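Local coordinates for protein transcriptional regulator (Methanobacterium thermoautotrophicum, PDB 3BPV) that probably acts as a dimeric MarR-family transcriptional repressor that binds DNA through a winged helix-turn-helix domain, at residues A33-I38 and E94-L99. Residues are numbered along the deposited sequence; the frame is centred on the assembly and turned at random.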
loop_
_atom_site.group_PDB
_atom_site.type_symbol
_atom_site.label_atom_id
_atom_site.label_comp_id
_atom_site.label_asym_id
_atom_site.label_seq_id
_atom_site.Cartn_x
_atom_site.Cartn_y
_atom_site.Cartn_z
ATOM N N ALA A 33 7.874 6.704 -1.877
ATOM C CA ALA A 33 8.438 5.366 -1.744
ATOM C C ALA A 33 9.451 5.110 -2.848
ATOM O O ALA A 33 10.547 4.613 -2.580
ATOM C CB ALA A 33 7.326 4.322 -1.796
ATOM N N CYS A 34 9.092 5.447 -4.084
ATOM C CA CYS A 34 10.001 5.251 -5.209
ATOM C C CYS A 34 11.250 6.117 -5.053
ATOM O O CYS A 34 12.373 5.660 -5.274
ATOM C CB CYS A 34 9.312 5.604 -6.529
ATOM S SG CYS A 34 8.144 4.355 -7.100
ATOM N N LEU A 35 11.058 7.372 -4.673
ATOM C CA LEU A 35 12.177 8.284 -4.510
ATOM C C LEU A 35 13.166 7.767 -3.467
ATOM O O LEU A 35 14.374 7.751 -3.708
ATOM C CB LEU A 35 11.670 9.669 -4.104
ATOM C CG LEU A 35 12.715 10.784 -4.088
ATOM C CD1 LEU A 35 13.278 10.983 -5.480
ATOM C CD2 LEU A 35 12.069 12.072 -3.603
ATOM N N LEU A 36 12.667 7.332 -2.315
ATOM C CA LEU A 36 13.559 6.838 -1.270
ATOM C C LEU A 36 14.269 5.566 -1.697
ATOM O O LEU A 36 15.437 5.359 -1.355
ATOM C CB LEU A 36 12.794 6.601 0.035
ATOM C CG LEU A 36 12.214 7.862 0.689
ATOM C CD1 LEU A 36 11.466 7.486 1.959
ATOM C CD2 LEU A 36 13.347 8.844 0.999
ATOM N N ARG A 37 13.580 4.712 -2.446
ATOM C CA ARG A 37 14.196 3.471 -2.903
ATOM C C ARG A 37 15.311 3.740 -3.911
ATOM O O ARG A 37 16.348 3.078 -3.880
ATOM C CB ARG A 37 13.144 2.554 -3.526
ATOM C CG ARG A 37 13.656 1.165 -3.861
ATOM C CD ARG A 37 13.877 0.329 -2.612
ATOM N NE ARG A 37 14.429 -0.982 -2.942
ATOM C CZ ARG A 37 15.662 -1.177 -3.395
ATOM N NH1 ARG A 37 16.478 -0.147 -3.570
ATOM N NH2 ARG A 37 16.080 -2.402 -3.675
ATOM N N ILE A 38 15.105 4.700 -4.806
ATOM C CA ILE A 38 16.121 5.031 -5.799
ATOM C C ILE A 38 17.286 5.720 -5.098
ATOM O O ILE A 38 18.453 5.520 -5.456
ATOM C CB ILE A 38 15.554 5.967 -6.883
ATOM C CG1 ILE A 38 14.406 5.269 -7.614
ATOM C CG2 ILE A 38 16.650 6.347 -7.876
ATOM C CD1 ILE A 38 13.582 6.195 -8.472
ATOM N N GLU A 94 17.421 14.836 -4.019
ATOM C CA GLU A 94 18.172 14.553 -2.801
ATOM C C GLU A 94 17.977 15.655 -1.764
ATOM O O GLU A 94 18.027 15.406 -0.561
ATOM C CB GLU A 94 19.665 14.423 -3.115
ATOM C CG GLU A 94 19.993 13.411 -4.192
ATOM C CD GLU A 94 21.484 13.256 -4.402
ATOM O OE1 GLU A 94 22.154 14.266 -4.711
ATOM O OE2 GLU A 94 21.990 12.123 -4.256
ATOM N N GLU A 95 17.733 16.872 -2.231
ATOM C CA GLU A 95 17.566 17.992 -1.321
ATOM C C GLU A 95 16.224 18.052 -0.601
ATOM O O GLU A 95 16.098 18.746 0.408
ATOM C CB GLU A 95 17.856 19.290 -2.073
ATOM C CG GLU A 95 19.292 19.313 -2.587
ATOM C CD GLU A 95 19.572 20.422 -3.567
ATOM O OE1 GLU A 95 18.726 20.675 -4.446
ATOM O OE2 GLU A 95 20.658 21.034 -3.473
ATOM N N ILE A 96 15.232 17.318 -1.098
ATOM C CA ILE A 96 13.922 17.308 -0.448
ATOM C C ILE A 96 13.762 16.117 0.488
ATOM O O ILE A 96 12.743 15.992 1.163
ATOM C CB ILE A 96 12.750 17.278 -1.464
ATOM C CG1 ILE A 96 12.811 16.003 -2.309
ATOM C CG2 ILE A 96 12.778 18.525 -2.331
ATOM C CD1 ILE A 96 11.588 15.792 -3.189
ATOM N N ILE A 97 14.763 15.240 0.532
ATOM C CA ILE A 97 14.702 14.065 1.401
ATOM C C ILE A 97 14.552 14.450 2.876
ATOM O O ILE A 97 13.792 13.820 3.614
ATOM C CB ILE A 97 15.960 13.170 1.242
ATOM C CG1 ILE A 97 16.096 12.717 -0.213
ATOM C CG2 ILE A 97 15.862 11.957 2.165
ATOM C CD1 ILE A 97 14.915 11.926 -0.730
ATOM N N PRO A 98 15.296 15.470 3.339
ATOM C CA PRO A 98 15.156 15.854 4.746
ATOM C C PRO A 98 13.723 16.258 5.067
ATOM O O PRO A 98 13.216 15.958 6.148
ATOM C CB PRO A 98 16.136 17.015 4.886
ATOM C CG PRO A 98 17.231 16.614 3.951
ATOM C CD PRO A 98 16.461 16.139 2.730
ATOM N N LEU A 99 13.079 16.942 4.124
ATOM C CA LEU A 99 11.697 17.373 4.297
ATOM C C LEU A 99 10.807 16.146 4.425
ATOM O O LEU A 99 9.903 16.101 5.261
ATOM C CB LEU A 99 11.240 18.205 3.097
ATOM C CG LEU A 99 11.892 19.568 2.858
ATOM C CD1 LEU A 99 11.516 20.072 1.477
ATOM C CD2 LEU A 99 11.445 20.550 3.927
#
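Leu35, Leu36, Ile96 and Ile97 meet mainly through their methyl groups, the two leucines of helix 29-40 packing against the break between helix 91-95 and helix 97-111. The CD2 methyl of Leu35 does double duty, lying 3.8 Å from Ile96 CD1 and 4.0 Å from Ile97 CD1. With CG anti to the backbone N (chi1 -172°), the Leu35 side chain is carried toward the two isoleucines. Ile96 crosses it at about a right angle, while Ile97 meets it on a slant. Leu36 and Ile97 instead run past one another in opposite directions, Leu36 CD2 coming within 3.9 Å of Ile97 CD1 and 4.2 Å of Ile97 CG2. Ile97 CD1 thus sits against both leucines.

In the winged-helix fold of the MarR family, this contact joins helix 29-40 to the junction where helix 91-95, just after the wing strand 84-89, gives way to helix 97-111. At that break Ile97 N makes a weak bond, 3.4 Å, to Glu94 O.

Other apolar residues extend the packing. Phe72 touches both Leu35 and Ile96, Val89 of strand 84-89 lies against Leu35, and Leu27 meets Ile96.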